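Local atomic coordinates of uncharacterized protein (Bacillus cereus, PDB entry 5F2H), a protein that probably acts as a hydrolase of the alpha/beta hydrolase superfamily, though its substrate and biological role are unknown. Residues V247-N252 against K280-E285; G227-A232 against K309-K314. All coordinates share one frame; numbering follows the deposited sequence.

Interaction 1 of 2, residues V247-N252 against K280-E285; sequences VLQDKN and KNIEHE
The backbone O of Ile282, whose side chain packs on Leu248 and Gln249, receives a hydrogen bond from ND1 of His284 at 2.7 Å. The N-H points at it with an angle of 156°, and the oxygen lies at the edge of the imidazole, close to the ring plane, so this bond ties the ring to the backbone just before strand 284-289, an outermost strand, within this chain, of the parallel sheet in this alpha/beta hydrolase fold. Here the chain has just left helix 267-279 through a Schellman motif: Asn281 takes the positive phi, and Ile282 N bonds back to Leu277 O. That turn brings Ile282 against the short, weakly bonded helix 247-250. With CG1 anti to its own carbonyl carbon (chi1 -49°) and a bend at chi2 (-63°), CD1 reaches the helix backbone, 3.4 Å from Gln249 N and 3.5 Å from Leu248 C. CG2, the other branch, approaches Leu248 CB at 4.0 Å. Leu248 also touches Leu277 and Leu219, so the isoleucine joins apolar packing that reaches helices 267-279 and 209-219. Toward the surface, the Gln249 and Lys280 side chains cross at about a right angle; the extended lysine runs on until NZ hydrogen-bonds Asn242 OD1. Between Leu248 and Ile282 the side chains come nearest where CD1 of the isoleucine meets CB of the leucine, at 3.6 Å.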
# COMPACT_ATOMS: atom_id res chain seq x y z
N VAL B 247 -15.13 4.40 -25.29
CA VAL B 247 -14.15 3.68 -24.50
C VAL B 247 -14.32 3.91 -23.00
O VAL B 247 -14.01 3.04 -22.19
CB VAL B 247 -12.71 4.03 -24.95
CG1 VAL B 247 -11.69 3.35 -24.06
CG2 VAL B 247 -12.49 3.65 -26.40
N LEU B 248 -14.82 5.07 -22.63
CA LEU B 248 -15.01 5.39 -21.21
C LEU B 248 -16.15 4.62 -20.52
O LEU B 248 -16.12 4.43 -19.31
CB LEU B 248 -15.25 6.89 -21.06
CG LEU B 248 -14.15 7.82 -21.61
CD1 LEU B 248 -14.59 9.27 -21.47
CD2 LEU B 248 -12.81 7.59 -20.92
N GLN B 249 -17.13 4.17 -21.29
CA GLN B 249 -18.28 3.43 -20.74
C GLN B 249 -18.15 1.93 -20.84
O GLN B 249 -18.94 1.21 -20.24
CB GLN B 249 -19.59 3.90 -21.39
CG GLN B 249 -19.62 3.83 -22.91
CD GLN B 249 -20.87 4.46 -23.49
OE1 GLN B 249 -21.86 4.67 -22.79
NE2 GLN B 249 -20.84 4.76 -24.79
N ASP B 250 -17.15 1.44 -21.58
CA ASP B 250 -16.96 -0.01 -21.73
C ASP B 250 -15.84 -0.51 -20.81
O ASP B 250 -15.65 -1.72 -20.68
CB ASP B 250 -16.79 -0.44 -23.22
CG ASP B 250 -15.62 0.23 -23.90
OD1 ASP B 250 -14.94 1.02 -23.25
OD2 ASP B 250 -15.38 -0.02 -25.10
N LYS B 251 -15.13 0.40 -20.14
CA LYS B 251 -14.05 0.02 -19.21
C LYS B 251 -14.25 0.55 -17.78
O LYS B 251 -13.40 0.35 -16.90
CB LYS B 251 -12.66 0.42 -19.73
CG LYS B 251 -12.27 -0.24 -21.05
CD LYS B 251 -12.37 -1.76 -21.01
CE LYS B 251 -11.55 -2.43 -19.91
NZ LYS B 251 -10.08 -2.24 -20.07
N ASN B 252 -15.38 1.21 -17.54
CA ASN B 252 -15.72 1.75 -16.22
C ASN B 252 -14.61 2.60 -15.60
O ASN B 252 -13.90 2.15 -14.69
CB ASN B 252 -16.05 0.58 -15.28
CG ASN B 252 -17.15 -0.31 -15.82
OD1 ASN B 252 -17.89 0.08 -16.72
ND2 ASN B 252 -17.26 -1.53 -15.29
N LYS B 280 -23.14 10.07 -22.29
CA LYS B 280 -22.68 8.67 -22.36
C LYS B 280 -22.63 7.98 -21.02
O LYS B 280 -21.95 6.95 -20.85
CB LYS B 280 -21.34 8.59 -23.07
CG LYS B 280 -21.50 9.11 -24.48
CD LYS B 280 -20.37 8.82 -25.41
CE LYS B 280 -20.71 9.41 -26.77
NZ LYS B 280 -19.81 8.92 -27.84
N ASN B 281 -23.34 8.58 -20.07
CA ASN B 281 -23.46 8.10 -18.71
C ASN B 281 -22.15 7.55 -18.11
O ASN B 281 -22.10 6.40 -17.67
CB ASN B 281 -24.59 7.07 -18.67
CG ASN B 281 -24.98 6.68 -17.26
OD1 ASN B 281 -24.37 7.11 -16.28
ND2 ASN B 281 -26.03 5.87 -17.15
N ILE B 282 -21.11 8.39 -18.09
CA ILE B 282 -19.81 8.00 -17.54
C ILE B 282 -19.74 8.54 -16.13
O ILE B 282 -19.87 9.74 -15.92
CB ILE B 282 -18.65 8.64 -18.33
CG1 ILE B 282 -18.82 8.43 -19.85
CG2 ILE B 282 -17.32 8.10 -17.83
CD1 ILE B 282 -18.77 6.99 -20.27
N GLU B 283 -19.50 7.67 -15.14
CA GLU B 283 -19.44 8.14 -13.75
C GLU B 283 -18.34 9.22 -13.66
O GLU B 283 -17.19 9.00 -14.04
CB GLU B 283 -19.23 6.97 -12.77
CG GLU B 283 -19.69 7.30 -11.35
CD GLU B 283 -19.59 6.12 -10.39
OE1 GLU B 283 -19.19 5.02 -10.83
OE2 GLU B 283 -19.93 6.29 -9.20
N HIS B 284 -18.70 10.42 -13.23
CA HIS B 284 -17.72 11.50 -13.12
C HIS B 284 -18.23 12.58 -12.19
O HIS B 284 -19.31 12.47 -11.62
CB HIS B 284 -17.46 12.14 -14.48
CG HIS B 284 -18.60 12.96 -14.99
ND1 HIS B 284 -19.60 12.45 -15.79
CD2 HIS B 284 -18.90 14.27 -14.81
CE1 HIS B 284 -20.46 13.40 -16.08
NE2 HIS B 284 -20.06 14.52 -15.50
N GLU B 285 -17.43 13.64 -12.05
CA GLU B 285 -17.81 14.76 -11.20
C GLU B 285 -17.08 16.03 -11.63
O GLU B 285 -15.86 16.11 -11.59
CB GLU B 285 -17.54 14.42 -9.73
CG GLU B 285 -17.94 15.52 -8.77
CD GLU B 285 -17.86 15.07 -7.33
OE1 GLU B 285 -18.05 13.85 -7.07
OE2 GLU B 285 -17.67 15.94 -6.45

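Interaction 2 of 2, residues G227-A232 against K309-K314; sequences GFIFMA and KYIEDK
Strand 227-231 and the end of helix 300-313 run nearly antiparallel, at 161° between the short segments, with axes 8.8 Å apart at closest approach and Gly227 and Ile311 as the nearest CA pair (5.7 Å). Ile311 makes the whole contact from the helix, and its two branches do different work. CG2 comes down on the backbone at Gly227, 3.7 Å from CA, where no side chain holds it off. The longer branch, with CG1 anti to the carbonyl carbon (chi1 -69°), stretches along the strand and brings CD1 to 3.8 Å from Phe228 N. The same methyl then meets Ile229, lying 3.6 Å from its CG1 and 4.0 Å from its CD1, with the two isoleucines set obliquely to each other. This is helix-on-sheet packing in an alpha/beta hydrolase fold: strand 227-231 lies inside the parallel sheet, hydrogen-bonded to strands 202-207 and 254-260, and the C-terminal helix packs on one face of it. Ile203 of strand 202-207 touches both isoleucines, and Leu304 and Ala307 press on Ile229 from earlier in the helix. Across the sheet, Phe230 meets helix 209-219, while Phe228 points away from Ile311 and sets the edge of its ring at CD2 over one face of the Phe230 ring, offset toward the rim. Around Ile311 the helix widens into a pi-type turn, closed by Lys314 N donating to Lys309 O at 2.8 Å.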
# COMPACT_ATOMS: atom_id res chain seq x y z
N GLY B 227 -8.83 6.07 -13.44
CA GLY B 227 -9.53 7.35 -13.37
C GLY B 227 -8.68 8.47 -13.95
O GLY B 227 -7.53 8.26 -14.26
N PHE B 228 -9.24 9.66 -14.10
CA PHE B 228 -8.46 10.76 -14.66
C PHE B 228 -8.87 12.05 -13.98
O PHE B 228 -10.06 12.27 -13.72
CB PHE B 228 -8.65 10.85 -16.17
CG PHE B 228 -10.04 11.21 -16.58
CD1 PHE B 228 -11.02 10.25 -16.67
CD2 PHE B 228 -10.37 12.51 -16.87
CE1 PHE B 228 -12.32 10.57 -17.07
CE2 PHE B 228 -11.66 12.85 -17.27
CZ PHE B 228 -12.64 11.88 -17.37
N ILE B 229 -7.91 12.92 -13.76
CA ILE B 229 -8.18 14.19 -13.07
C ILE B 229 -7.71 15.39 -13.88
O ILE B 229 -6.54 15.76 -13.80
CB ILE B 229 -7.46 14.21 -11.69
CG1 ILE B 229 -7.80 12.94 -10.89
CG2 ILE B 229 -7.84 15.45 -10.90
CD1 ILE B 229 -7.05 12.84 -9.59
N PHE B 230 -8.62 16.03 -14.61
CA PHE B 230 -8.22 17.17 -15.42
C PHE B 230 -8.49 18.52 -14.81
O PHE B 230 -9.49 18.73 -14.14
CB PHE B 230 -8.86 17.13 -16.79
CG PHE B 230 -8.61 15.85 -17.53
CD1 PHE B 230 -7.36 15.25 -17.54
CD2 PHE B 230 -9.56 15.39 -18.44
CE1 PHE B 230 -7.12 14.11 -18.30
CE2 PHE B 230 -9.33 14.27 -19.21
CZ PHE B 230 -8.11 13.62 -19.13
N MSE B 231 -7.56 19.45 -15.06
CA MSE B 231 -7.64 20.81 -14.55
C MSE B 231 -7.62 21.69 -15.76
O MSE B 231 -6.67 21.65 -16.56
CB MSE B 231 -6.42 21.06 -13.65
CG MSE B 231 -6.31 22.50 -13.14
SE MSE B 231 -7.71 22.93 -11.81
CE MSE B 231 -8.58 24.35 -12.88
N ALA B 232 -8.70 22.43 -15.96
CA ALA B 232 -8.79 23.33 -17.10
C ALA B 232 -8.34 22.69 -18.42
O ALA B 232 -7.60 23.30 -19.20
CB ALA B 232 -7.96 24.57 -16.82
N LYS B 309 -10.09 9.81 -3.64
CA LYS B 309 -11.05 9.07 -2.81
C LYS B 309 -12.12 8.56 -3.73
O LYS B 309 -12.37 7.37 -3.81
CB LYS B 309 -11.69 9.95 -1.72
CG LYS B 309 -10.79 10.27 -0.53
CD LYS B 309 -11.40 11.35 0.36
CE LYS B 309 -12.79 11.02 0.87
NZ LYS B 309 -13.33 12.16 1.66
N TYR B 310 -12.71 9.48 -4.46
CA TYR B 310 -13.75 9.19 -5.43
C TYR B 310 -13.34 8.11 -6.42
O TYR B 310 -13.97 7.06 -6.48
CB TYR B 310 -14.10 10.47 -6.19
CG TYR B 310 -15.07 10.30 -7.33
CD1 TYR B 310 -16.44 10.21 -7.11
CD2 TYR B 310 -14.61 10.31 -8.64
CE1 TYR B 310 -17.32 10.09 -8.16
CE2 TYR B 310 -15.49 10.19 -9.71
CZ TYR B 310 -16.84 10.08 -9.47
OH TYR B 310 -17.71 9.95 -10.53
N ILE B 311 -12.25 8.36 -7.14
CA ILE B 311 -11.74 7.44 -8.17
C ILE B 311 -11.55 6.00 -7.75
O ILE B 311 -12.15 5.10 -8.33
CB ILE B 311 -10.44 7.95 -8.83
CG1 ILE B 311 -10.76 9.18 -9.68
CG2 ILE B 311 -9.81 6.88 -9.73
CD1 ILE B 311 -9.56 9.79 -10.36
N GLU B 312 -10.73 5.73 -6.76
CA GLU B 312 -10.60 4.34 -6.46
C GLU B 312 -10.76 3.84 -5.05
O GLU B 312 -11.16 2.69 -4.84
CB GLU B 312 -9.17 3.84 -6.68
CG GLU B 312 -9.11 2.33 -6.84
CD GLU B 312 -9.91 1.85 -8.05
OE1 GLU B 312 -10.31 2.68 -8.90
OE2 GLU B 312 -10.14 0.63 -8.17
N ASP B 313 -10.51 4.73 -4.09
CA ASP B 313 -10.85 4.57 -2.68
C ASP B 313 -12.32 4.07 -2.65
O ASP B 313 -12.59 2.99 -2.10
CB ASP B 313 -10.48 5.86 -1.93
CG ASP B 313 -10.73 5.79 -0.44
OD1 ASP B 313 -11.06 4.72 0.08
OD2 ASP B 313 -10.56 6.84 0.21
N LYS B 314 -13.25 4.82 -3.25
CA LYS B 314 -14.67 4.47 -3.13
C LYS B 314 -14.91 3.02 -3.57
O LYS B 314 -15.40 2.21 -2.79
CB LYS B 314 -15.58 5.39 -3.96
CG LYS B 314 -17.05 4.98 -3.83
CD LYS B 314 -18.01 5.74 -4.73
CE LYS B 314 -19.41 5.16 -4.58
NZ LYS B 314 -20.42 5.80 -5.47

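Along the chain, strand 227-231 comes first and leads on to helix 247-250; the chain then builds strand 254-260 and helix 267-279 before segment 280-285 returns to close interaction 1. It continues through strand 284-289 into helix 300-313, whose end comes back to strand 227-231 in interaction 2. The first loop is therefore nested within the second. Interaction 1 packs the loop that enters strand 284-289, outermost within this chain, on helix 247-250; interaction 2 packs the last helix on an interior strand of the same sheet. Their centres lie 13 Å apart, and they touch directly: Tyr310 OH is 3.2 Å from His284 O, a probable hydrogen bond.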